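Local coordinates for odorant binding protein OBP69a (Ceratitis capitata, PDB 6HHE) that probably acts as a secreted, all-helical carrier of small odorants, including volatiles used in communication between the sexes, at residues Val81-Thr86 with Lys109-Ile114; Gly36-Asn41 with Thr99-Thr104; Thr22-Asp27 with Lys45-Cys50. One frame throughout, in Å; residues are numbered along the deposited sequence.

Leaving helix 10-22, the chain comes first to contact 3, where residues 22-27 pack on helix 42-55 and close a short loop through helix 26-35. Within that loop lie residues 36-41, the connection to helix 42-55, whose partner in contact 2 is the much later helix 96-110; contacts 3 and 2 therefore cross, and they touch through Ile-48, Lys-45 and His-49. Contact 1 opens on helix 78-88 and closes at the break between helices 96-110 and 112-121, so it crosses contact 2 but follows contact 3 in series. Contacts 1 and 3, centres about 21 Å apart, lie on opposite sides of the chain's centre.

Contact 1: Val81-Thr86 with Lys109-Ile114; sequences VEELHT and KTNPVI
Glu-83 reaches across from helix 78-88 toward the end of helix 96-110 and touches Thr-110 with its aliphatic part: Glu-83 CG lies 4.0 Å from Thr-110 CG2, the two side chains sliding past each other in opposite directions. The glutamate is extended, with CG anti to the backbone N (chi1 175°), and this carries the carboxylate past the threonine methyl to a pair of waters. Both waters donate to Glu-83 OE1. The first, 2.6 Å from Glu-83 OE1, also accepts from Asn-111 ND2, which is too distant from the carboxylate for a direct bond. The second, 2.7 Å from Thr-110 O, also donates to this backbone oxygen, so it supplies a proton to each of two acceptors that would otherwise probably repel each other.

Leu-84, one residue on, makes the apolar half of the contact. Leu-84 CD2 meets Thr-110 CG2 at 3.9 Å and Asn-111 CB at 4.0 Å, while Leu-66 packs on the same side chain. With Thr-110 OG1 bonded to Cys-106 O one turn back, the threonine's methyl is the branch turned to the contact.

Asn-111 leaves helical geometry and serves as N-cap of helix 112-121. Asn-111 OD1 accepts from Ile-114 N over 3.2 Å in a nearly straight bond (174°), with the donor above the amide plane. Asn-111 ND2 binds, besides the first water, the bound 2-(2-methoxyethoxy)ethanol, probably a crystallisation additive. The capping asparagine at this interhelical break, with Glu-83, Ile-114 and Ile-80, lines the site that holds this small ether in the present PBP/GOBP-family structure, close to the Cys-88 to Cys-106 disulfide; such molecules often mark pockets, but whether odorants bind here is not settled.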
ATOM      1  N   VAL A  81      -6.449  10.835  -4.738  1.00 17.79           N
ATOM      2  CA  VAL A  81      -6.744   9.477  -5.177  1.00 17.68           C
ATOM      3  C   VAL A  81      -6.803   9.383  -6.684  1.00 19.14           C
ATOM      4  O   VAL A  81      -6.260   8.443  -7.275  1.00 20.24           O
ATOM      5  CB  VAL A  81      -8.047   9.006  -4.533  1.00 20.39           C
ATOM      6  CG1 VAL A  81      -8.495   7.700  -5.152  1.00 25.88           C
ATOM      7  CG2 VAL A  81      -7.913   8.904  -3.043  1.00 23.84           C
ATOM      8  N   GLU A  82      -7.468  10.343  -7.337  0.76 19.72           N
ATOM      9  CA  GLU A  82      -7.530  10.306  -8.796  0.76 20.28           C
ATOM     10  C   GLU A  82      -6.149  10.306  -9.412  0.76 21.74           C
ATOM     11  O   GLU A  82      -5.905   9.572 -10.367  0.76 23.53           O
ATOM     12  CB  GLU A  82      -8.331  11.478  -9.326  0.76 23.57           C
ATOM     13  CG  GLU A  82      -9.728  11.432  -8.964  0.76 34.37           C
ATOM     14  CD  GLU A  82     -10.515  12.398  -9.751  0.76 40.13           C
ATOM     15  OE1 GLU A  82      -9.980  13.300 -10.424  0.76 39.15           O
ATOM     16  OE2 GLU A  82     -11.710  12.215  -9.689  0.76 33.35           O
ATOM     17  N   GLU A  83      -5.243  11.122  -8.887  1.00 19.89           N
ATOM     18  CA  GLU A  83      -3.920  11.192  -9.492  1.00 19.71           C
ATOM     19  C   GLU A  83      -3.168   9.877  -9.330  1.00 21.35           C
ATOM     20  O   GLU A  83      -2.504   9.409 -10.275  1.00 21.49           O
ATOM     21  CB  GLU A  83      -3.144  12.366  -8.911  1.00 21.67           C
ATOM     22  CG  GLU A  83      -1.725  12.393  -9.421  1.00 26.00           C
ATOM     23  CD  GLU A  83      -0.822  13.403  -8.771  1.00 29.59           C
ATOM     24  OE1 GLU A  83      -0.760  13.484  -7.549  1.00 29.63           O
ATOM     25  OE2 GLU A  83      -0.114  14.130  -9.529  1.00 39.46           O
ATOM     26  N   LEU A  84      -3.254   9.248  -8.154  1.00 18.94           N
ATOM     27  CA  LEU A  84      -2.569   7.963  -7.961  1.00 17.27           C
ATOM     28  C   LEU A  84      -3.150   6.877  -8.844  1.00 22.23           C
ATOM     29  O   LEU A  84      -2.405   6.105  -9.476  1.00 22.31           O
ATOM     30  CB  LEU A  84      -2.638   7.548  -6.495  1.00 19.11           C
ATOM     31  CG  LEU A  84      -1.857   8.424  -5.529  1.00 18.99           C
ATOM     32  CD1 LEU A  84      -2.229   8.107  -4.120  1.00 22.23           C
ATOM     33  CD2 LEU A  84      -0.356   8.180  -5.705  1.00 20.75           C
ATOM     34  N   HIS A  85      -4.471   6.852  -8.969  1.00 19.59           N
ATOM     35  CA  HIS A  85      -5.131   5.864  -9.792  1.00 20.28           C
ATOM     36  C   HIS A  85      -4.781   6.042 -11.261  1.00 22.06           C
ATOM     37  O   HIS A  85      -4.410   5.076 -11.950  1.00 23.78           O
ATOM     38  CB  HIS A  85      -6.647   5.999  -9.590  1.00 19.43           C
ATOM     39  CG  HIS A  85      -7.409   5.176 -10.556  1.00 20.30           C
ATOM     40  ND1 HIS A  85      -7.481   3.804 -10.460  1.00 25.32           N
ATOM     41  CD2 HIS A  85      -8.039   5.514 -11.705  1.00 23.06           C
ATOM     42  CE1 HIS A  85      -8.159   3.331 -11.493  1.00 30.24           C
ATOM     43  NE2 HIS A  85      -8.509   4.347 -12.260  1.00 29.80           N
ATOM     44  N   THR A  86      -4.842   7.277 -11.751  1.00 21.64           N
ATOM     45  CA  THR A  86      -4.614   7.468 -13.193  1.00 22.08           C
ATOM     46  C   THR A  86      -3.141   7.326 -13.529  1.00 25.49           C
ATOM     47  O   THR A  86      -2.801   6.797 -14.605  1.00 28.09           O
ATOM     48  CB  THR A  86      -5.150   8.828 -13.643  1.00 27.99           C
ATOM     49  OG1 THR A  86      -4.441   9.889 -13.002  1.00 32.68           O
ATOM     50  CG2 THR A  86      -6.621   8.955 -13.390  1.00 20.05           C
ATOM     51  N   LYS A 109       6.517   7.313  -5.800  1.00 19.74           N
ATOM     52  CA  LYS A 109       7.090   8.269  -6.758  1.00 22.18           C
ATOM     53  C   LYS A 109       6.109   9.383  -7.086  1.00 23.06           C
ATOM     54  O   LYS A 109       6.521  10.546  -7.273  1.00 24.45           O
ATOM     55  CB  LYS A 109       7.499   7.573  -8.066  1.00 27.18           C
ATOM     56  CG  LYS A 109       8.737   6.703  -7.945  1.00 50.48           C
ATOM     57  CD  LYS A 109       9.129   6.111  -9.291  1.00 65.05           C
ATOM     58  CE  LYS A 109      10.313   5.168  -9.138  1.00 73.78           C
ATOM     59  NZ  LYS A 109      10.004   4.088  -8.156  1.00 75.21           N
ATOM     60  N   THR A 110       4.798   9.077  -7.102  1.00 19.65           N
ATOM     61  CA  THR A 110       3.767  10.011  -7.554  1.00 19.18           C
ATOM     62  C   THR A 110       3.363  10.993  -6.474  1.00 20.21           C
ATOM     63  O   THR A 110       3.225  12.192  -6.754  1.00 22.85           O
ATOM     64  CB  THR A 110       2.563   9.216  -8.047  1.00 18.73           C
ATOM     65  OG1 THR A 110       3.031   8.388  -9.130  1.00 23.51           O
ATOM     66  CG2 THR A 110       1.423  10.122  -8.529  1.00 21.33           C
ATOM     67  N   ASN A 111       3.168  10.524  -5.242  1.00 18.20           N
ATOM     68  CA  ASN A 111       2.805  11.398  -4.137  1.00 17.58           C
ATOM     69  C   ASN A 111       3.578  11.009  -2.890  1.00 17.75           C
ATOM     70  O   ASN A 111       3.062  10.311  -2.005  1.00 18.35           O
ATOM     71  CB  ASN A 111       1.294  11.348  -3.867  1.00 16.65           C
ATOM     72  CG  ASN A 111       0.847  12.543  -3.077  1.00 15.36           C
ATOM     73  OD1 ASN A 111       1.582  13.046  -2.213  1.00 17.61           O
ATOM     74  ND2 ASN A 111      -0.380  12.996  -3.354  1.00 17.98           N
ATOM     75  N   PRO A 112       4.825  11.432  -2.782  1.00 19.40           N
ATOM     76  CA  PRO A 112       5.620  11.042  -1.630  1.00 20.17           C
ATOM     77  C   PRO A 112       5.106  11.553  -0.311  1.00 20.00           C
ATOM     78  O   PRO A 112       5.313  10.894   0.710  1.00 21.04           O
ATOM     79  CB  PRO A 112       7.021  11.608  -1.951  1.00 23.49           C
ATOM     80  CG  PRO A 112       6.832  12.572  -3.004  1.00 20.30           C
ATOM     81  CD  PRO A 112       5.593  12.148  -3.801  1.00 22.19           C
ATOM     82  N   VAL A 113       4.481  12.734  -0.275  1.00 17.85           N
ATOM     83  CA  VAL A 113       3.963  13.242   0.985  1.00 17.30           C
ATOM     84  C   VAL A 113       2.948  12.277   1.538  1.00 18.23           C
ATOM     85  O   VAL A 113       3.035  11.840   2.685  1.00 18.89           O
ATOM     86  CB  VAL A 113       3.351  14.632   0.788  1.00 18.98           C
ATOM     87  CG1 VAL A 113       2.527  15.044   1.987  1.00 22.81           C
ATOM     88  CG2 VAL A 113       4.540  15.650   0.605  1.00 20.99           C
ATOM     89  N   ILE A 114       1.927  11.958   0.726  1.00 16.25           N
ATOM     90  CA  ILE A 114       0.892  11.078   1.224  1.00 17.11           C
ATOM     91  C   ILE A 114       1.443   9.693   1.538  1.00 17.63           C
ATOM     92  O   ILE A 114       1.055   9.082   2.547  1.00 18.20           O
ATOM     93  CB  ILE A 114      -0.250  11.050   0.187  1.00 15.44           C
ATOM     94  CG1 ILE A 114      -0.907  12.392   0.071  1.00 17.16           C
ATOM     95  CG2 ILE A 114      -1.287   9.969   0.563  1.00 18.74           C
ATOM     96  CD1 ILE A 114      -1.601  12.958   1.380  1.00 17.55           C
TER
HETATM   97  O   HOH W   1      -1.761  11.995  -5.606  1.00 18.55           O
HETATM   98  O   HOH W   2       1.561  14.240  -6.193  1.00 27.34           O

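Contact 2: Gly36-Asn41 with Thr99-Thr104; sequences GKMPNN and TAFLTT
Phe-101 has its CG anti to the backbone N (chi1 -172°), which directs the ring away from helix 96-110 toward the loop 36-41. From that loop Met-38 comes the opposite way, and a bend at its last torsion (chi3 -70°) folds the methyl over one face of the ring. The resulting CH-pi contact places Met-38 CE 3.9 Å from the centroid of the Phe-101 ring, displaced toward the rim so that Met-38 CE is 3.5 Å from Phe-101 CE1. The sulfur stands obliquely beside the ring, a Met-aromatic contact with Met-38 SD 4.9 Å from the Phe-101 centroid. The same methyl also touches Thr-104 CG2, whose orientation is set by the bond from Thr-104 OG1 to Ala-100 O (2.9 Å).

Backbone oxygens gather at the far end of the ring. Met-38 O lies at its edge, in the ring plane and 3.8 Å from Phe-101 CZ, whereas Pro-39 O approaches obliquely. Asn-40, the centre of an inverse gamma turn, crosses the phenyl group with its amide plane turned 64° to the ring; Asn-40 ND2 is 3.5 Å from Phe-101 CE2.

Lys-45 adds a cation-pi interaction to Phe-101, and Ile-48 and Phe-119 bring helices 42-55 and 112-121 against Met-38. With no hydrogen bond between the two segments, this buried junction relies on dispersion and on the ring's uneven charge, its C-H rim probably attracting the Met-38 carbonyl while its pi cloud receives the methyl and the lysine.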
ATOM      1  N   GLY A  36      14.293   5.725   2.551  1.00 19.81           N
ATOM      2  CA  GLY A  36      13.475   6.193   1.458  1.00 20.68           C
ATOM      3  C   GLY A  36      13.280   5.211   0.331  1.00 25.04           C
ATOM      4  O   GLY A  36      12.694   5.576  -0.701  1.00 27.73           O
ATOM      5  N   LYS A  37      13.733   3.961   0.505  1.00 24.78           N
ATOM      6  CA  LYS A  37      13.681   2.926  -0.527  1.00 25.91           C
ATOM      7  C   LYS A  37      13.067   1.713   0.159  1.00 26.20           C
ATOM      8  O   LYS A  37      13.646   1.190   1.112  1.00 27.49           O
ATOM      9  CB  LYS A  37      15.062   2.619  -1.091  1.00 26.62           C
ATOM     10  CG  LYS A  37      15.108   1.513  -2.126  1.00 26.89           C
ATOM     11  CD  LYS A  37      16.539   1.413  -2.656  1.00 27.38           C
ATOM     12  CE  LYS A  37      16.652   0.563  -3.893  1.00 41.70           C
ATOM     13  NZ  LYS A  37      16.199  -0.773  -3.634  1.00 40.69           N
ATOM     14  N   MET A  38      11.879   1.302  -0.271  1.00 22.58           N
ATOM     15  CA  MET A  38      11.322   0.053   0.322  1.00 21.92           C
ATOM     16  C   MET A  38      12.227  -1.130   0.012  1.00 21.46           C
ATOM     17  O   MET A  38      12.567  -1.366  -1.165  1.00 22.55           O
ATOM     18  CB  MET A  38       9.950  -0.340  -0.201  1.00 23.65           C
ATOM     19  CG  MET A  38       8.886   0.702   0.002  1.00 27.38           C
ATOM     20  SD  MET A  38       7.272  -0.031  -0.281  1.00 30.55           S
ATOM     21  CE  MET A  38       7.287  -0.301  -2.009  1.00 29.25           C
ATOM     22  N   PRO A  39      12.635  -1.895   1.007  1.00 18.37           N
ATOM     23  CA  PRO A  39      13.482  -3.050   0.713  1.00 19.18           C
ATOM     24  C   PRO A  39      12.684  -4.135   0.001  1.00 20.73           C
ATOM     25  O   PRO A  39      11.480  -4.359   0.259  1.00 19.96           O
ATOM     26  CB  PRO A  39      13.977  -3.477   2.098  1.00 24.10           C
ATOM     27  CG  PRO A  39      12.868  -3.048   3.032  1.00 21.16           C
ATOM     28  CD  PRO A  39      12.435  -1.708   2.454  1.00 19.55           C
ATOM     29  N   ASN A  40      13.360  -4.830  -0.923  1.00 20.59           N
ATOM     30  CA  ASN A  40      12.728  -5.873  -1.733  1.00 20.94           C
ATOM     31  C   ASN A  40      12.642  -7.190  -0.972  1.00 20.36           C
ATOM     32  O   ASN A  40      13.283  -8.182  -1.310  1.00 26.58           O
ATOM     33  CB  ASN A  40      13.519  -6.069  -3.019  1.00 23.27           C
ATOM     34  CG  ASN A  40      13.063  -5.137  -4.101  1.00 38.14           C
ATOM     35  OD1 ASN A  40      13.468  -3.987  -4.138  1.00 39.74           O
ATOM     36  ND2 ASN A  40      12.197  -5.626  -4.981  1.00 46.90           N
ATOM     37  N   ASN A  41      11.929  -7.166   0.141  1.00 19.05           N
ATOM     38  CA  ASN A  41      11.775  -8.349   0.967  1.00 20.44           C
ATOM     39  C   ASN A  41      10.353  -8.827   0.776  1.00 17.15           C
ATOM     40  O   ASN A  41       9.377  -8.018   0.822  1.00 18.17           O
ATOM     41  CB  ASN A  41      12.072  -8.045   2.439  1.00 22.52           C
ATOM     42  CG  ASN A  41      13.550  -7.753   2.700  1.00 25.34           C
ATOM     43  OD1 ASN A  41      14.009  -6.600   2.672  1.00 28.95           O
ATOM     44  ND2 ASN A  41      14.295  -8.809   2.989  1.00 28.40           N
ATOM     45  N   THR A  99       2.668  -7.382  -7.456  1.00 24.78           N
ATOM     46  CA  THR A  99       1.827  -6.290  -7.952  1.00 25.09           C
ATOM     47  C   THR A  99       1.617  -5.222  -6.888  1.00 20.97           C
ATOM     48  O   THR A  99       1.719  -4.021  -7.179  1.00 22.37           O
ATOM     49  CB  THR A  99       0.469  -6.803  -8.420  1.00 25.21           C
ATOM     50  OG1 THR A  99       0.672  -7.754  -9.472  1.00 28.48           O
ATOM     51  CG2 THR A  99      -0.374  -5.681  -8.960  1.00 26.52           C
ATOM     52  N   ALA A 100       1.299  -5.626  -5.649  1.00 21.08           N
ATOM     53  CA  ALA A 100       1.107  -4.614  -4.608  1.00 19.28           C
ATOM     54  C   ALA A 100       2.365  -3.775  -4.432  1.00 22.78           C
ATOM     55  O   ALA A 100       2.285  -2.542  -4.281  1.00 21.67           O
ATOM     56  CB  ALA A 100       0.743  -5.279  -3.282  1.00 21.84           C
ATOM     57  N   PHE A 101       3.532  -4.424  -4.458  1.00 22.99           N
ATOM     58  CA  PHE A 101       4.800  -3.732  -4.238  1.00 20.25           C
ATOM     59  C   PHE A 101       5.109  -2.782  -5.367  1.00 18.77           C
ATOM     60  O   PHE A 101       5.432  -1.605  -5.117  1.00 19.67           O
ATOM     61  CB  PHE A 101       5.922  -4.757  -4.105  1.00 20.26           C
ATOM     62  CG  PHE A 101       7.257  -4.185  -3.689  1.00 22.90           C
ATOM     63  CD1 PHE A 101       7.513  -3.912  -2.356  1.00 22.18           C
ATOM     64  CD2 PHE A 101       8.252  -4.001  -4.620  1.00 29.40           C
ATOM     65  CE1 PHE A 101       8.799  -3.468  -1.948  1.00 24.88           C
ATOM     66  CE2 PHE A 101       9.507  -3.519  -4.233  1.00 26.95           C
ATOM     67  CZ  PHE A 101       9.757  -3.245  -2.912  1.00 25.57           C
ATOM     68  N   LEU A 102       5.033  -3.272  -6.611  1.00 21.61           N
ATOM     69  CA  LEU A 102       5.326  -2.419  -7.771  1.00 21.30           C
ATOM     70  C   LEU A 102       4.355  -1.246  -7.856  1.00 21.44           C
ATOM     71  O   LEU A 102       4.763  -0.120  -8.190  1.00 22.37           O
ATOM     72  CB  LEU A 102       5.261  -3.258  -9.046  1.00 24.56           C
ATOM     73  CG  LEU A 102       6.345  -4.325  -9.153  1.00 25.34           C
ATOM     74  CD1 LEU A 102       5.960  -5.239 -10.311  1.00 30.06           C
ATOM     75  CD2 LEU A 102       7.707  -3.688  -9.343  1.00 25.87           C
ATOM     76  N   THR A 103       3.062  -1.495  -7.579  1.00 19.59           N
ATOM     77  CA  THR A 103       2.090  -0.414  -7.632  1.00 19.75           C
ATOM     78  C   THR A 103       2.394   0.605  -6.548  1.00 19.94           C
ATOM     79  O   THR A 103       2.351   1.817  -6.802  1.00 19.79           O
ATOM     80  CB  THR A 103       0.669  -0.971  -7.510  1.00 20.50           C
ATOM     81  OG1 THR A 103       0.470  -1.925  -8.581  1.00 22.94           O
ATOM     82  CG2 THR A 103      -0.371   0.131  -7.653  1.00 21.98           C
ATOM     83  N   THR A 104       2.799   0.140  -5.353  1.00 19.29           N
ATOM     84  CA  THR A 104       3.094   1.071  -4.266  1.00 18.08           C
ATOM     85  C   THR A 104       4.382   1.846  -4.536  1.00 19.65           C
ATOM     86  O   THR A 104       4.456   3.032  -4.164  1.00 20.27           O
ATOM     87  CB  THR A 104       3.159   0.317  -2.935  1.00 19.50           C
ATOM     88  OG1 THR A 104       1.868  -0.218  -2.656  1.00 20.98           O
ATOM     89  CG2 THR A 104       3.544   1.254  -1.810  1.00 20.44           C
TER

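Contact 3: Thr22-Asp27 with Lys45-Cys50; sequences TGVTED and KCFIHC
Thr-22 rests its methyl on the backbone of helix 42-55: Thr-22 CG2 is 3.6 Å from Cys-46 O and equally close to Phe-47 N, and it extends to Cys-50 CB at 4.2 Å, one turn along. The hydroxyl turns toward Phe-47. Thr-22 OG1 lies at the edge of the Phe-47 ring, near its plane, and 3.8 Å from Phe-47 CB. Val-24 completes the inner shell, its CG1 meeting Phe-47 CD1 at 3.7 Å from an oblique direction. That branch sits between the backbone N and the carbonyl carbon (chi1 73°), which points it at the ring.

Both cysteines under the threonine are cross-linked, Cys-50 to Cys-18 of helix 10-22 and Cys-46 to Cys-97 of helix 96-110. With Cys-88 to Cys-106, they give the interlocked first-to-third, second-to-fifth, fourth-to-sixth pairing of classical insect odorant-binding proteins, and Thr-22 packs beside two of these three links.

The threonine is itself fixed by a bond from its OG1 to Cys-18 O, and Thr-22 OG1 in turn accepts a weak bond of 3.4 Å from Val-24 N. With an alanine here, both branches go, which would probably open a gap against Cys-46 and Cys-50 and leave Cys-18 O and Val-24 N without their hydroxyl partner. Farther out, Gly-23 ends helix 10-22 with positive phi (72°), turning the chain toward helix 26-35. Phe-29 of that helix meets the Phe-47 ring edge-to-face, while Arg-43 NH1 holds both Gly-23 O and Thr-25 OG1.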
ATOM      1  N   THR A  22       1.645 -12.003   7.733  1.00 21.75           N
ATOM      2  CA  THR A  22       2.745 -11.986   6.787  1.00 22.95           C
ATOM      3  C   THR A  22       4.121 -12.180   7.411  1.00 26.70           C
ATOM      4  O   THR A  22       5.087 -12.453   6.678  1.00 23.15           O
ATOM      5  CB  THR A  22       2.796 -10.672   5.997  1.00 21.59           C
ATOM      6  OG1 THR A  22       3.031  -9.585   6.891  1.00 23.13           O
ATOM      7  CG2 THR A  22       1.511 -10.480   5.232  1.00 24.88           C
ATOM      8  N   GLY A  23       4.254 -11.995   8.724  1.00 22.90           N
ATOM      9  CA  GLY A  23       5.578 -12.060   9.321  1.00 22.23           C
ATOM     10  C   GLY A  23       6.513 -10.902   9.018  1.00 20.09           C
ATOM     11  O   GLY A  23       7.704 -10.993   9.352  1.00 24.21           O
ATOM     12  N   VAL A  24       6.013  -9.804   8.440  1.00 22.87           N
ATOM     13  CA  VAL A  24       6.822  -8.590   8.307  1.00 24.06           C
ATOM     14  C   VAL A  24       7.308  -8.146   9.680  1.00 24.39           C
ATOM     15  O   VAL A  24       6.587  -8.269  10.690  1.00 27.00           O
ATOM     16  CB  VAL A  24       6.024  -7.477   7.597  1.00 19.44           C
ATOM     17  CG1 VAL A  24       4.938  -6.888   8.497  1.00 23.85           C
ATOM     18  CG2 VAL A  24       6.927  -6.355   7.081  1.00 21.71           C
ATOM     19  N   THR A  25       8.543  -7.660   9.737  1.00 23.12           N
ATOM     20  CA  THR A  25       9.166  -7.256  10.984  1.00 23.25           C
ATOM     21  C   THR A  25       9.470  -5.762  10.964  1.00 27.83           C
ATOM     22  O   THR A  25       9.572  -5.127   9.898  1.00 24.27           O
ATOM     23  CB  THR A  25      10.426  -8.073  11.266  1.00 26.75           C
ATOM     24  OG1 THR A  25      11.200  -8.189  10.071  1.00 30.78           O
ATOM     25  CG2 THR A  25      10.066  -9.466  11.719  1.00 33.06           C
ATOM     26  N   GLU A  26       9.566  -5.181  12.165  1.00 26.87           N
ATOM     27  CA  GLU A  26       9.754  -3.734  12.294  1.00 30.16           C
ATOM     28  C   GLU A  26      11.024  -3.238  11.605  1.00 25.67           C
ATOM     29  O   GLU A  26      11.037  -2.116  11.091  1.00 28.89           O
ATOM     30  CB  GLU A  26       9.761  -3.335  13.771  1.00 43.91           C
ATOM     31  CG  GLU A  26       9.886  -1.820  14.055  1.00 62.74           C
ATOM     32  CD  GLU A  26       8.764  -0.962  13.448  1.00 76.15           C
ATOM     33  OE1 GLU A  26       8.957   0.271  13.299  1.00 81.19           O
ATOM     34  OE2 GLU A  26       7.691  -1.506  13.121  1.00 76.38           O
ATOM     35  N   ASP A  27      12.082  -4.055  11.539  1.00 26.33           N
ATOM     36  CA  ASP A  27      13.301  -3.635  10.847  1.00 25.72           C
ATOM     37  C   ASP A  27      13.045  -3.279   9.389  1.00 24.02           C
ATOM     38  O   ASP A  27      13.696  -2.361   8.860  1.00 23.74           O
ATOM     39  CB  ASP A  27      14.381  -4.708  10.959  1.00 30.59           C
ATOM     40  CG  ASP A  27      13.981  -5.998  10.308  1.00 41.54           C
ATOM     41  OD1 ASP A  27      13.028  -6.609  10.818  1.00 41.15           O
ATOM     42  OD2 ASP A  27      14.602  -6.400   9.302  1.00 37.02           O
ATOM     43  N   LYS A  45       6.439  -7.024   0.809  1.00 19.04           N
ATOM     44  CA  LYS A  45       5.544  -7.029  -0.343  1.00 18.03           C
ATOM     45  C   LYS A  45       4.200  -7.621   0.052  1.00 22.18           C
ATOM     46  O   LYS A  45       3.137  -7.094  -0.315  1.00 21.35           O
ATOM     47  CB  LYS A  45       6.162  -7.855  -1.491  1.00 18.31           C
ATOM     48  CG  LYS A  45       7.542  -7.390  -1.928  1.00 19.58           C
ATOM     49  CD  LYS A  45       7.951  -8.130  -3.209  1.00 22.45           C
ATOM     50  CE  LYS A  45       9.319  -7.681  -3.523  1.00 24.56           C
ATOM     51  NZ  LYS A  45       9.825  -8.615  -4.604  1.00 26.38           N
ATOM     52  N   CYS A  46       4.226  -8.709   0.801  1.00 20.13           N
ATOM     53  CA  CYS A  46       2.974  -9.358   1.154  1.00 21.07           C
ATOM     54  C   CYS A  46       2.203  -8.589   2.209  1.00 19.82           C
ATOM     55  O   CYS A  46       0.971  -8.635   2.177  1.00 20.21           O
ATOM     56  CB  CYS A  46       3.221 -10.768   1.611  1.00 20.39           C
ATOM     57  SG  CYS A  46       3.733 -11.856   0.252  1.00 24.96           S
ATOM     58  N   PHE A  47       2.881  -7.902   3.125  1.00 19.74           N
ATOM     59  CA  PHE A  47       2.176  -6.977   4.016  1.00 19.58           C
ATOM     60  C   PHE A  47       1.413  -5.940   3.219  1.00 22.24           C
ATOM     61  O   PHE A  47       0.266  -5.622   3.536  1.00 20.71           O
ATOM     62  CB  PHE A  47       3.172  -6.307   4.961  1.00 19.86           C
ATOM     63  CG  PHE A  47       2.568  -5.231   5.787  1.00 22.15           C
ATOM     64  CD1 PHE A  47       1.871  -5.561   6.940  1.00 21.33           C
ATOM     65  CD2 PHE A  47       2.692  -3.901   5.414  1.00 24.15           C
ATOM     66  CE1 PHE A  47       1.268  -4.531   7.685  1.00 22.71           C
ATOM     67  CE2 PHE A  47       2.078  -2.860   6.143  1.00 22.67           C
ATOM     68  CZ  PHE A  47       1.379  -3.203   7.297  1.00 25.90           C
ATOM     69  N   ILE A  48       2.071  -5.319   2.232  1.00 18.58           N
ATOM     70  CA  ILE A  48       1.412  -4.290   1.437  1.00 20.22           C
ATOM     71  C   ILE A  48       0.219  -4.884   0.704  1.00 23.82           C
ATOM     72  O   ILE A  48      -0.881  -4.311   0.729  1.00 23.23           O
ATOM     73  CB  ILE A  48       2.424  -3.646   0.464  1.00 19.38           C
ATOM     74  CG1 ILE A  48       3.531  -2.979   1.258  1.00 22.19           C
ATOM     75  CG2 ILE A  48       1.701  -2.640  -0.410  1.00 25.30           C
ATOM     76  CD1 ILE A  48       4.630  -2.432   0.413  1.00 24.07           C
ATOM     77  N   HIS A  49       0.374  -6.086   0.136  1.00 20.51           N
ATOM     78  CA  HIS A  49      -0.775  -6.738  -0.477  1.00 21.79           C
ATOM     79  C   HIS A  49      -1.896  -6.966   0.530  1.00 24.43           C
ATOM     80  O   HIS A  49      -3.065  -6.731   0.215  1.00 24.27           O
ATOM     81  CB  HIS A  49      -0.358  -8.063  -1.107  1.00 22.76           C
ATOM     82  CG  HIS A  49      -1.498  -8.814  -1.685  1.00 24.27           C
ATOM     83  ND1 HIS A  49      -2.227  -9.728  -0.953  1.00 24.32           N
ATOM     84  CD2 HIS A  49      -2.084  -8.739  -2.900  1.00 29.40           C
ATOM     85  CE1 HIS A  49      -3.212 -10.194  -1.705  1.00 30.61           C
ATOM     86  NE2 HIS A  49      -3.133  -9.631  -2.896  1.00 30.01           N
ATOM     87  N   CYS A  50      -1.545  -7.396   1.740  1.00 21.59           N
ATOM     88  CA  CYS A  50      -2.523  -7.679   2.802  1.00 22.95           C
ATOM     89  C   CYS A  50      -3.342  -6.443   3.110  1.00 25.28           C
ATOM     90  O   CYS A  50      -4.576  -6.528   3.241  1.00 25.97           O
ATOM     91  CB  CYS A  50      -1.747  -8.164   4.033  1.00 19.66           C
ATOM     92  SG  CYS A  50      -2.866  -8.681   5.455  1.00 30.20           S
TER